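Local coordinates for protein putative TRAP PERIPLASMIC SOLUTE BINDING PROTEIN (Haemophilus influenzae, PDB 4PBQ) that binds L-gulonate in its cleft and probably delivers such sugar acids to a TRAP-type membrane transporter as its periplasmic solute-binding component, at residues W103-N112 with Q226-G234; M143-K153 with I202-I212. All blocks are in the same frame, centred on the assembly; numbering follows the deposited sequence.

Interaction 1 (W103-N112 with Q226-G234); sequences WEWPYLFKDN and QSNHIFSPG. With 2UF (L-gulonate), chain D.
One wall of the L-gulonate pocket is built where the 3-10 turn carrying Glu-104 meets Ser-232, on strand 231-239. The Glu-104 side chain runs extended beyond CG (chi2 173°), passing with its CB 3.6 Å from CG2 of Ile-230, and brings its carboxylate to the ligand. Ser-232 OG donates to Glu-104 OE2 over 2.7 Å, on the anti side of that oxygen, which also accepts a bond from O2 of the sugar acid; Glu-104 OE1 takes the ligand's O1 at 2.7 Å. Farther along, the loop is tied to the strand's approach by its backbone: Tyr-107 N donates to His-229 O (3.1 Å) with a bent N-H...O angle of 143°, and the same carbonyl oxygen lies over the centre of the Tyr-107 ring. A water links the main chains, donating to Trp-103 O and Trp-105 O and accepting from Phe-231 N. Beyond the pocket, the edge of Phe-109 is turned toward the face of Phe-231 in an offset edge-to-face pair, ring planes 76° apart. CB of Trp-103 packs on CG of Pro-233 at 3.8 Å. With each oxygen of the Glu-104 carboxylate receiving a ligand hydroxyl and Ser-232 fixing OE2, the group is held as an acceptor for the O1 end of gulonate, and its buried charge is probably eased by these donors and by Arg-147, which also bonds Ser-232 OG.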
loop_
_atom_site.group_PDB
_atom_site.type_symbol
_atom_site.label_atom_id
_atom_site.label_comp_id
_atom_site.label_asym_id
_atom_site.label_seq_id
_atom_site.Cartn_x
_atom_site.Cartn_y
_atom_site.Cartn_z
ATOM N N TRP A 103 -2.694 1.527 -9.414
ATOM C CA TRP A 103 -2.625 2.674 -8.499
ATOM C C TRP A 103 -1.204 2.982 -8.060
ATOM O O TRP A 103 -0.950 4.091 -7.635
ATOM C CB TRP A 103 -3.515 2.459 -7.253
ATOM C CG TRP A 103 -4.825 1.884 -7.626
ATOM C CD1 TRP A 103 -5.318 0.649 -7.288
ATOM C CD2 TRP A 103 -5.825 2.501 -8.450
ATOM N NE1 TRP A 103 -6.555 0.464 -7.863
ATOM C CE2 TRP A 103 -6.884 1.591 -8.577
ATOM C CE3 TRP A 103 -5.925 3.740 -9.098
ATOM C CZ2 TRP A 103 -8.010 1.874 -9.321
ATOM C CZ3 TRP A 103 -7.064 4.014 -9.835
ATOM C CH2 TRP A 103 -8.076 3.093 -9.946
ATOM N N GLU A 104 -0.313 1.990 -8.154
ATOM C CA GLU A 104 1.090 2.127 -7.797
ATOM C C GLU A 104 1.997 2.449 -9.001
ATOM O O GLU A 104 3.211 2.483 -8.867
ATOM C CB GLU A 104 1.581 0.869 -7.080
ATOM C CG GLU A 104 1.123 0.819 -5.598
ATOM C CD GLU A 104 1.456 -0.499 -4.894
ATOM O OE1 GLU A 104 1.578 -1.534 -5.598
ATOM O OE2 GLU A 104 1.659 -0.479 -3.649
ATOM N N TRP A 105 1.427 2.744 -10.163
ATOM C CA TRP A 105 2.265 3.186 -11.268
ATOM C C TRP A 105 2.937 4.510 -10.876
ATOM O O TRP A 105 2.311 5.377 -10.261
ATOM C CB TRP A 105 1.453 3.305 -12.553
ATOM C CG TRP A 105 1.033 1.967 -13.124
ATOM C CD1 TRP A 105 1.250 0.733 -12.574
ATOM C CD2 TRP A 105 0.290 1.748 -14.318
ATOM N NE1 TRP A 105 0.694 -0.246 -13.375
ATOM C CE2 TRP A 105 0.097 0.356 -14.447
ATOM C CE3 TRP A 105 -0.230 2.593 -15.302
ATOM C CZ2 TRP A 105 -0.579 -0.202 -15.525
ATOM C CZ3 TRP A 105 -0.896 2.030 -16.373
ATOM C CH2 TRP A 105 -1.059 0.650 -16.477
ATOM N N PRO A 106 4.216 4.688 -11.242
ATOM C CA PRO A 106 4.969 5.841 -10.708
ATOM C C PRO A 106 4.423 7.198 -11.146
ATOM O O PRO A 106 4.017 7.378 -12.297
ATOM C CB PRO A 106 6.384 5.608 -11.253
ATOM C CG PRO A 106 6.468 4.131 -11.375
ATOM C CD PRO A 106 5.111 3.715 -11.886
ATOM N N TYR A 107 4.367 8.137 -10.211
ATOM C CA TYR A 107 3.965 9.518 -10.500
ATOM C C TYR A 107 2.519 9.666 -11.040
ATOM O O TYR A 107 2.178 10.628 -11.728
ATOM C CB TYR A 107 5.037 10.202 -11.391
ATOM C CG TYR A 107 6.420 10.054 -10.780
ATOM C CD1 TYR A 107 6.756 10.733 -9.623
ATOM C CD2 TYR A 107 7.367 9.197 -11.330
ATOM C CE1 TYR A 107 8.001 10.567 -8.997
ATOM C CE2 TYR A 107 8.603 9.017 -10.727
ATOM C CZ TYR A 107 8.937 9.716 -9.573
ATOM O OH TYR A 107 10.172 9.560 -8.982
ATOM N N LEU A 108 1.660 8.720 -10.669
ATOM C CA LEU A 108 0.259 8.763 -11.054
ATOM C C LEU A 108 -0.491 9.877 -10.319
ATOM O O LEU A 108 -1.363 10.525 -10.904
ATOM C CB LEU A 108 -0.395 7.406 -10.775
ATOM C CG LEU A 108 -1.757 7.133 -11.405
ATOM C CD1 LEU A 108 -1.686 7.157 -12.926
ATOM C CD2 LEU A 108 -2.265 5.785 -10.895
ATOM N N PHE A 109 -0.135 10.106 -9.050
ATOM C CA PHE A 109 -0.825 11.074 -8.189
ATOM C C PHE A 109 0.115 12.137 -7.647
ATOM O O PHE A 109 1.192 11.796 -7.174
ATOM C CB PHE A 109 -1.429 10.379 -6.971
ATOM C CG PHE A 109 -2.338 9.243 -7.292
ATOM C CD1 PHE A 109 -3.317 9.348 -8.270
ATOM C CD2 PHE A 109 -2.243 8.067 -6.578
ATOM C CE1 PHE A 109 -4.164 8.292 -8.545
ATOM C CE2 PHE A 109 -3.101 6.997 -6.847
ATOM C CZ PHE A 109 -4.057 7.111 -7.828
ATOM N N LYS A 110 -0.332 13.404 -7.646
ATOM C CA LYS A 110 0.516 14.539 -7.237
ATOM C C LYS A 110 0.679 14.707 -5.722
ATOM O O LYS A 110 1.701 15.224 -5.262
ATOM C CB LYS A 110 0.016 15.854 -7.870
ATOM C CG LYS A 110 -1.133 16.548 -7.142
ATOM C CD LYS A 110 -1.597 17.808 -7.910
ATOM C CE LYS A 110 -2.283 18.811 -6.985
ATOM N NZ LYS A 110 -3.753 18.719 -7.045
ATOM N N ASP A 111 -0.318 14.250 -4.959
ATOM C CA ASP A 111 -0.305 14.355 -3.506
ATOM C C ASP A 111 -1.385 13.452 -2.902
ATOM O O ASP A 111 -2.138 12.804 -3.633
ATOM C CB ASP A 111 -0.460 15.818 -3.042
ATOM C CG ASP A 111 -1.704 16.510 -3.599
ATOM O OD1 ASP A 111 -2.766 15.870 -3.766
ATOM O OD2 ASP A 111 -1.623 17.741 -3.851
ATOM N N ASN A 112 -1.436 13.401 -1.578
ATOM C CA ASN A 112 -2.378 12.524 -0.883
ATOM C C ASN A 112 -3.839 12.817 -1.257
ATOM O O ASN A 112 -4.623 11.892 -1.494
ATOM C CB ASN A 112 -2.240 12.654 0.630
ATOM C CG ASN A 112 -0.943 12.079 1.161
ATOM O OD1 ASN A 112 -0.398 11.116 0.617
ATOM N ND2 ASN A 112 -0.454 12.654 2.249
ATOM N N GLN A 226 13.244 11.504 -0.006
ATOM C CA GLN A 226 11.823 11.748 -0.247
ATOM C C GLN A 226 11.422 11.718 -1.718
ATOM O O GLN A 226 10.952 12.699 -2.285
ATOM C CB GLN A 226 11.410 13.062 0.375
ATOM C CG GLN A 226 9.935 13.241 0.516
ATOM C CD GLN A 226 9.626 14.540 1.221
ATOM O OE1 GLN A 226 9.208 15.521 0.595
ATOM N NE2 GLN A 226 9.880 14.573 2.528
ATOM N N SER A 227 11.590 10.559 -2.315
ATOM C CA SER A 227 11.289 10.357 -3.722
ATOM C C SER A 227 9.803 10.422 -4.054
ATOM O O SER A 227 9.418 10.981 -5.071
ATOM C CB SER A 227 11.880 9.026 -4.177
ATOM O OG SER A 227 11.539 7.951 -3.306
ATOM N N ASN A 228 8.964 9.865 -3.184
ATOM C CA ASN A 228 7.528 9.788 -3.422
ATOM C C ASN A 228 7.245 9.253 -4.827
ATOM O O ASN A 228 6.409 9.789 -5.555
ATOM C CB ASN A 228 6.854 11.138 -3.197
ATOM C CG ASN A 228 6.958 11.608 -1.757
ATOM O OD1 ASN A 228 7.125 10.795 -0.863
ATOM N ND2 ASN A 228 6.836 12.911 -1.527
ATOM N N HIS A 229 7.980 8.206 -5.198
ATOM C CA HIS A 229 7.901 7.656 -6.551
ATOM C C HIS A 229 6.603 6.922 -6.886
ATOM O O HIS A 229 6.187 6.884 -8.037
ATOM C CB HIS A 229 9.109 6.754 -6.807
ATOM C CG HIS A 229 9.348 5.726 -5.738
ATOM N ND1 HIS A 229 9.986 6.017 -4.552
ATOM C CD2 HIS A 229 9.020 4.413 -5.674
ATOM C CE1 HIS A 229 10.037 4.928 -3.800
ATOM N NE2 HIS A 229 9.472 3.934 -4.467
ATOM N N ILE A 230 5.975 6.331 -5.863
ATOM C CA ILE A 230 4.832 5.433 -6.021
ATOM C C ILE A 230 3.898 5.675 -4.830
ATOM O O ILE A 230 4.391 5.921 -3.710
ATOM C CB ILE A 230 5.280 3.952 -6.072
ATOM C CG1 ILE A 230 5.905 3.629 -7.443
ATOM C CG2 ILE A 230 4.113 2.986 -5.719
ATOM C CD1 ILE A 230 6.488 2.207 -7.569
ATOM N N PHE A 231 2.586 5.658 -5.068
ATOM C CA PHE A 231 1.604 5.791 -3.983
ATOM C C PHE A 231 1.021 4.424 -3.682
ATOM O O PHE A 231 0.527 3.756 -4.575
ATOM C CB PHE A 231 0.446 6.733 -4.347
ATOM C CG PHE A 231 -0.540 6.901 -3.210
ATOM C CD1 PHE A 231 -0.337 7.861 -2.221
ATOM C CD2 PHE A 231 -1.609 6.037 -3.077
ATOM C CE1 PHE A 231 -1.237 7.975 -1.142
ATOM C CE2 PHE A 231 -2.507 6.154 -2.001
ATOM C CZ PHE A 231 -2.305 7.113 -1.040
ATOM N N SER A 232 1.049 4.012 -2.416
ATOM C CA SER A 232 0.532 2.706 -2.017
ATOM C C SER A 232 -0.783 2.816 -1.240
ATOM O O SER A 232 -0.796 3.299 -0.107
ATOM C CB SER A 232 1.569 2.015 -1.157
ATOM O OG SER A 232 2.609 1.437 -1.929
ATOM N N PRO A 233 -1.879 2.358 -1.838
ATOM C CA PRO A 233 -3.140 2.244 -1.091
ATOM C C PRO A 233 -3.151 0.989 -0.237
ATOM O O PRO A 233 -2.460 0.023 -0.557
ATOM C CB PRO A 233 -4.181 2.086 -2.183
ATOM C CG PRO A 233 -3.469 2.024 -3.455
ATOM C CD PRO A 233 -2.029 1.840 -3.203
ATOM N N GLY A 234 -3.938 1.021 0.830
ATOM C CA GLY A 234 -4.229 -0.161 1.625
ATOM C C GLY A 234 -5.691 -0.545 1.427
ATOM O O GLY A 234 -6.606 0.211 1.785
HETATM O O6A 2UF D . 6.029 -5.147 1.539
HETATM C C6 2UF D . 5.920 -3.989 1.113
HETATM O O6B 2UF D . 6.859 -3.206 0.903
HETATM C C5 2UF D . 4.486 -3.471 0.877
HETATM O O5 2UF D . 4.483 -2.070 1.049
HETATM C C4 2UF D . 4.001 -3.822 -0.548
HETATM O O4 2UF D . 3.885 -5.248 -0.684
HETATM C C3 2UF D . 2.649 -3.131 -0.825
HETATM O O3 2UF D . 1.667 -3.362 0.243
HETATM C C2 2UF D . 2.040 -3.602 -2.157
HETATM O O2 2UF D . 1.024 -2.660 -2.442
HETATM C C1 2UF D . 3.074 -3.542 -3.324
HETATM O O1 2UF D . 2.370 -3.840 -4.540
HETATM O O HOH W 1 1.387 5.533 -7.713
HETATM O O HOH W 2 4.190 9.306 -7.272
HETATM O O HOH W 3 10.623 11.761 -7.536
#

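Interaction 2 (M143-K153 with I202-I212); sequences MNGFRVISSNK and IDGQENPYMLI. With 2UF (L-gulonate), chain D.
Arg-147 grips the carboxylate of Glu-206 side-on, in a salt bridge set on an antiparallel strand pair that lines the ligand pocket. Arg-147 NE meets Glu-206 OE1 at 2.7 Å, nearly in the guanidinium plane, and its NH2 reaches Glu-206 OE2 at 3.0 Å; the bend of the arginine at chi3 (79°) turns the group toward gulonate, where NH1 donates to ligand O5 and NH2 to O6B. Asn-207 lies over one guanidinium face, accepting from O5 through OD1 and donating to O6B through ND2, while Gln-205 OE1 receives the other ND2 proton. His-229 adds a second donor to Glu-206 OE1. At the far end, Lys-153 NZ bridges to Asp-203 OD2 (2.9 Å), which it meets from above the carboxylate plane.

Between these ends, Val-148 with Asn-207 and Ser-150 with Gln-205 form hydrogen-bonded pairs, and Gln-205 NE2 donates almost straight to Ser-150 OG (2.8 Å, 172°), which is also hydrogen-bonded to Gln-221. Two waters continue the link into the following helix, joining Asn-144 O to Met-210 N and Phe-146 O to Tyr-209 N. On the sheet face carrying Val-148, its CG2 sits over the centre of the Tyr-209 ring and presses tightly on Ile-212 CD1, 3.5 Å away.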
loop_
_atom_site.group_PDB
_atom_site.type_symbol
_atom_site.label_atom_id
_atom_site.label_comp_id
_atom_site.label_asym_id
_atom_site.label_seq_id
_atom_site.Cartn_x
_atom_site.Cartn_y
_atom_site.Cartn_z
HETATM N N MSE A 143 -5.242 4.510 2.833
HETATM C CA MSE A 143 -3.921 5.042 2.527
HETATM C C MSE A 143 -2.819 4.393 3.356
HETATM O O MSE A 143 -2.898 4.295 4.580
HETATM C CB MSE A 143 -3.934 6.571 2.754
HETATM C CG MSE A 143 -2.578 7.218 2.809
HETATM SE SE MSE A 143 -2.602 9.151 3.115
HETATM C CE MSE A 143 -0.898 9.338 3.972
ATOM N N ASN A 144 -1.784 3.910 2.664
ATOM C CA ASN A 144 -0.516 3.661 3.311
ATOM C C ASN A 144 0.440 4.824 3.010
ATOM O O ASN A 144 1.135 5.306 3.892
ATOM C CB ASN A 144 0.048 2.298 2.896
ATOM C CG ASN A 144 -0.670 1.161 3.577
ATOM O OD1 ASN A 144 -1.166 1.330 4.676
ATOM N ND2 ASN A 144 -0.742 0.014 2.930
ATOM N N GLY A 145 0.442 5.290 1.755
ATOM C CA GLY A 145 1.057 6.556 1.434
ATOM C C GLY A 145 2.071 6.511 0.307
ATOM O O GLY A 145 2.341 5.439 -0.273
ATOM N N PHE A 146 2.613 7.681 -0.009
ATOM C CA PHE A 146 3.724 7.725 -0.953
ATOM C C PHE A 146 4.934 7.029 -0.405
ATOM O O PHE A 146 5.275 7.158 0.766
ATOM C CB PHE A 146 4.061 9.151 -1.305
ATOM C CG PHE A 146 3.060 9.791 -2.226
ATOM C CD1 PHE A 146 3.137 9.608 -3.598
ATOM C CD2 PHE A 146 2.042 10.563 -1.711
ATOM C CE1 PHE A 146 2.218 10.196 -4.442
ATOM C CE2 PHE A 146 1.102 11.163 -2.540
ATOM C CZ PHE A 146 1.179 10.988 -3.905
ATOM N N ARG A 147 5.645 6.346 -1.296
ATOM C CA ARG A 147 6.820 5.612 -0.886
ATOM C C ARG A 147 8.100 6.454 -1.000
ATOM O O ARG A 147 8.283 7.209 -1.957
ATOM C CB ARG A 147 6.942 4.331 -1.726
ATOM C CG ARG A 147 5.714 3.434 -1.598
ATOM C CD ARG A 147 5.761 2.263 -2.484
ATOM N NE ARG A 147 6.593 1.153 -2.023
ATOM C CZ ARG A 147 6.166 0.153 -1.267
ATOM N NH1 ARG A 147 4.896 0.107 -0.874
ATOM N NH2 ARG A 147 6.988 -0.813 -0.937
ATOM N N VAL A 148 8.955 6.310 0.001
ATOM C CA VAL A 148 10.255 6.984 0.047
ATOM C C VAL A 148 11.353 5.919 0.151
ATOM O O VAL A 148 11.089 4.768 0.508
ATOM C CB VAL A 148 10.347 8.034 1.179
ATOM C CG1 VAL A 148 9.263 9.063 1.008
ATOM C CG2 VAL A 148 10.262 7.391 2.560
ATOM N N ILE A 149 12.574 6.290 -0.208
ATOM C CA ILE A 149 13.700 5.354 -0.157
ATOM C C ILE A 149 14.511 5.516 1.120
ATOM O O ILE A 149 14.969 6.605 1.442
ATOM C CB ILE A 149 14.640 5.584 -1.361
ATOM C CG1 ILE A 149 13.875 5.355 -2.670
ATOM C CG2 ILE A 149 15.847 4.655 -1.271
ATOM C CD1 ILE A 149 14.646 5.802 -3.918
ATOM N N SER A 150 14.651 4.438 1.879
ATOM C CA SER A 150 15.550 4.435 3.005
ATOM C C SER A 150 16.851 3.747 2.579
ATOM O O SER A 150 16.835 2.846 1.753
ATOM C CB SER A 150 14.936 3.754 4.218
ATOM O OG SER A 150 14.741 2.374 4.044
ATOM N N SER A 151 17.967 4.162 3.151
ATOM C CA SER A 151 19.247 3.765 2.605
ATOM C C SER A 151 20.392 3.998 3.571
ATOM O O SER A 151 20.430 5.012 4.266
ATOM C CB SER A 151 19.505 4.575 1.327
ATOM O OG SER A 151 20.748 4.215 0.785
ATOM N N ASN A 152 21.370 3.094 3.560
ATOM C CA ASN A 152 22.620 3.297 4.282
ATOM C C ASN A 152 23.501 4.303 3.557
ATOM O O ASN A 152 24.443 4.821 4.132
ATOM C CB ASN A 152 23.415 2.006 4.390
ATOM C CG ASN A 152 22.726 0.954 5.231
ATOM O OD1 ASN A 152 21.995 1.270 6.161
ATOM N ND2 ASN A 152 22.971 -0.302 4.910
ATOM N N LYS A 153 23.189 4.532 2.286
ATOM C CA LYS A 153 24.006 5.362 1.407
ATOM C C LYS A 153 23.260 6.649 1.057
ATOM O O LYS A 153 22.099 6.605 0.702
ATOM C CB LYS A 153 24.303 4.598 0.102
ATOM C CG LYS A 153 25.198 3.351 0.235
ATOM C CD LYS A 153 25.327 2.628 -1.117
ATOM C CE LYS A 153 26.218 1.380 -1.055
ATOM N NZ LYS A 153 26.004 0.473 -2.255
ATOM N N ILE A 202 21.521 -6.024 1.090
ATOM C CA ILE A 202 20.908 -4.857 0.480
ATOM C C ILE A 202 21.421 -3.627 1.212
ATOM O O ILE A 202 21.943 -3.727 2.323
ATOM C CB ILE A 202 19.366 -4.891 0.595
ATOM C CG1 ILE A 202 18.923 -5.027 2.053
ATOM C CG2 ILE A 202 18.769 -6.057 -0.281
ATOM C CD1 ILE A 202 17.385 -5.016 2.230
ATOM N N ASP A 203 21.241 -2.467 0.591
ATOM C CA ASP A 203 21.621 -1.181 1.171
ATOM C C ASP A 203 20.424 -0.418 1.736
ATOM O O ASP A 203 20.589 0.501 2.550
ATOM C CB ASP A 203 22.249 -0.308 0.112
ATOM C CG ASP A 203 23.507 -0.913 -0.463
ATOM O OD1 ASP A 203 24.394 -1.278 0.336
ATOM O OD2 ASP A 203 23.582 -1.037 -1.709
ATOM N N GLY A 204 19.228 -0.783 1.280
ATOM C CA GLY A 204 18.026 -0.103 1.700
ATOM C C GLY A 204 16.770 -0.732 1.130
ATOM O O GLY A 204 16.759 -1.867 0.608
ATOM N N GLN A 205 15.676 -0.001 1.275
ATOM C CA GLN A 205 14.364 -0.464 0.855
ATOM C C GLN A 205 13.518 0.771 0.549
ATOM O O GLN A 205 14.026 1.893 0.603
ATOM C CB GLN A 205 13.700 -1.366 1.938
ATOM C CG GLN A 205 13.419 -0.693 3.276
ATOM C CD GLN A 205 12.089 0.041 3.323
ATOM O OE1 GLN A 205 11.036 -0.552 3.108
ATOM N NE2 GLN A 205 12.141 1.351 3.545
ATOM N N GLU A 206 12.244 0.582 0.221
ATOM C CA GLU A 206 11.358 1.722 -0.031
ATOM C C GLU A 206 9.944 1.411 0.452
ATOM O O GLU A 206 9.457 0.301 0.293
ATOM C CB GLU A 206 11.418 2.176 -1.496
ATOM C CG GLU A 206 11.289 1.087 -2.541
ATOM C CD GLU A 206 9.857 0.629 -2.737
ATOM O OE1 GLU A 206 9.014 1.469 -3.140
ATOM O OE2 GLU A 206 9.578 -0.573 -2.476
ATOM N N ASN A 207 9.306 2.406 1.054
ATOM C CA ASN A 207 8.014 2.229 1.706
ATOM C C ASN A 207 7.581 3.598 2.200
ATOM O O ASN A 207 8.380 4.539 2.206
ATOM C CB ASN A 207 8.121 1.210 2.871
ATOM C CG ASN A 207 7.473 -0.149 2.541
ATOM O OD1 ASN A 207 6.297 -0.232 2.194
ATOM N ND2 ASN A 207 8.250 -1.207 2.657
ATOM N N PRO A 208 6.318 3.730 2.603
ATOM C CA PRO A 208 5.875 5.022 3.128
ATOM C C PRO A 208 6.569 5.381 4.434
ATOM O O PRO A 208 7.036 4.488 5.161
ATOM C CB PRO A 208 4.355 4.829 3.317
ATOM C CG PRO A 208 4.003 3.684 2.400
ATOM C CD PRO A 208 5.209 2.786 2.431
ATOM N N TYR A 209 6.600 6.677 4.747
ATOM C CA TYR A 209 7.171 7.164 6.008
ATOM C C TYR A 209 6.652 6.398 7.229
ATOM O O TYR A 209 7.437 6.041 8.104
ATOM C CB TYR A 209 6.887 8.664 6.207
ATOM C CG TYR A 209 7.897 9.580 5.567
ATOM C CD1 TYR A 209 9.192 9.671 6.044
ATOM C CD2 TYR A 209 7.538 10.386 4.503
ATOM C CE1 TYR A 209 10.115 10.548 5.461
ATOM C CE2 TYR A 209 8.447 11.224 3.910
ATOM C CZ TYR A 209 9.726 11.314 4.397
ATOM O OH TYR A 209 10.610 12.188 3.780
HETATM N N MSE A 210 5.336 6.178 7.322
HETATM C CA MSE A 210 4.810 5.584 8.542
HETATM C C MSE A 210 5.310 4.173 8.738
HETATM O O MSE A 210 5.653 3.805 9.863
HETATM C CB MSE A 210 3.281 5.634 8.620
HETATM C CG MSE A 210 2.758 7.054 8.658
HETATM SE SE MSE A 210 0.839 7.150 8.978
HETATM C CE MSE A 210 0.216 6.626 7.227
ATOM N N LEU A 211 5.409 3.389 7.665
ATOM C CA LEU A 211 6.004 2.068 7.775
ATOM C C LEU A 211 7.463 2.126 8.263
ATOM O O LEU A 211 7.882 1.354 9.126
ATOM C CB LEU A 211 5.902 1.350 6.418
ATOM C CG LEU A 211 6.330 -0.111 6.263
ATOM C CD1 LEU A 211 7.842 -0.354 6.346
ATOM C CD2 LEU A 211 5.598 -0.952 7.239
ATOM N N ILE A 212 8.249 3.038 7.702
ATOM C CA ILE A 212 9.638 3.195 8.099
ATOM C C ILE A 212 9.783 3.474 9.599
ATOM O O ILE A 212 10.678 2.942 10.248
ATOM C CB ILE A 212 10.296 4.276 7.233
ATOM C CG1 ILE A 212 10.401 3.733 5.814
ATOM C CG2 ILE A 212 11.678 4.653 7.765
ATOM C CD1 ILE A 212 10.843 4.771 4.787
HETATM O O6A 2UF D . 6.029 -5.147 1.539
HETATM C C6 2UF D . 5.920 -3.989 1.113
HETATM O O6B 2UF D . 6.859 -3.206 0.903
HETATM C C5 2UF D . 4.486 -3.471 0.877
HETATM O O5 2UF D . 4.483 -2.070 1.049
HETATM C C4 2UF D . 4.001 -3.822 -0.548
HETATM O O4 2UF D . 3.885 -5.248 -0.684
HETATM C C3 2UF D . 2.649 -3.131 -0.825
HETATM O O3 2UF D . 1.667 -3.362 0.243
HETATM C C2 2UF D . 2.040 -3.602 -2.157
HETATM O O2 2UF D . 1.024 -2.660 -2.442
HETATM C C1 2UF D . 3.074 -3.542 -3.324
HETATM O O1 2UF D . 2.370 -3.840 -4.540
HETATM O O HOH W 4 3.186 7.178 5.402
HETATM O O HOH W 5 5.119 8.627 3.025
#

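Overall arrangement
Both interactions are largely buried and reach the same mixed sheet, in which strands 136-151 and 231-239 are neighbours; their centres lie 12 Å apart. Ile-230 O and Arg-147 N, 2.8 Å apart, join them through the backbone. Interaction 1 is a loop laid against a strand, held by few direct bonds, waters and aromatic packing, whereas interaction 2 is antiparallel strand pairing, continued into a helix start, with two salt bridges, whose outer end around Asn-152 and Lys-153 reaches the surface. At the ligand their chemistry is complementary: 103-112 offers a carboxylate to the hydroxyl end of gulonate, while 143-153 and 202-212 offer a guanidinium and an amide to its carboxylate end.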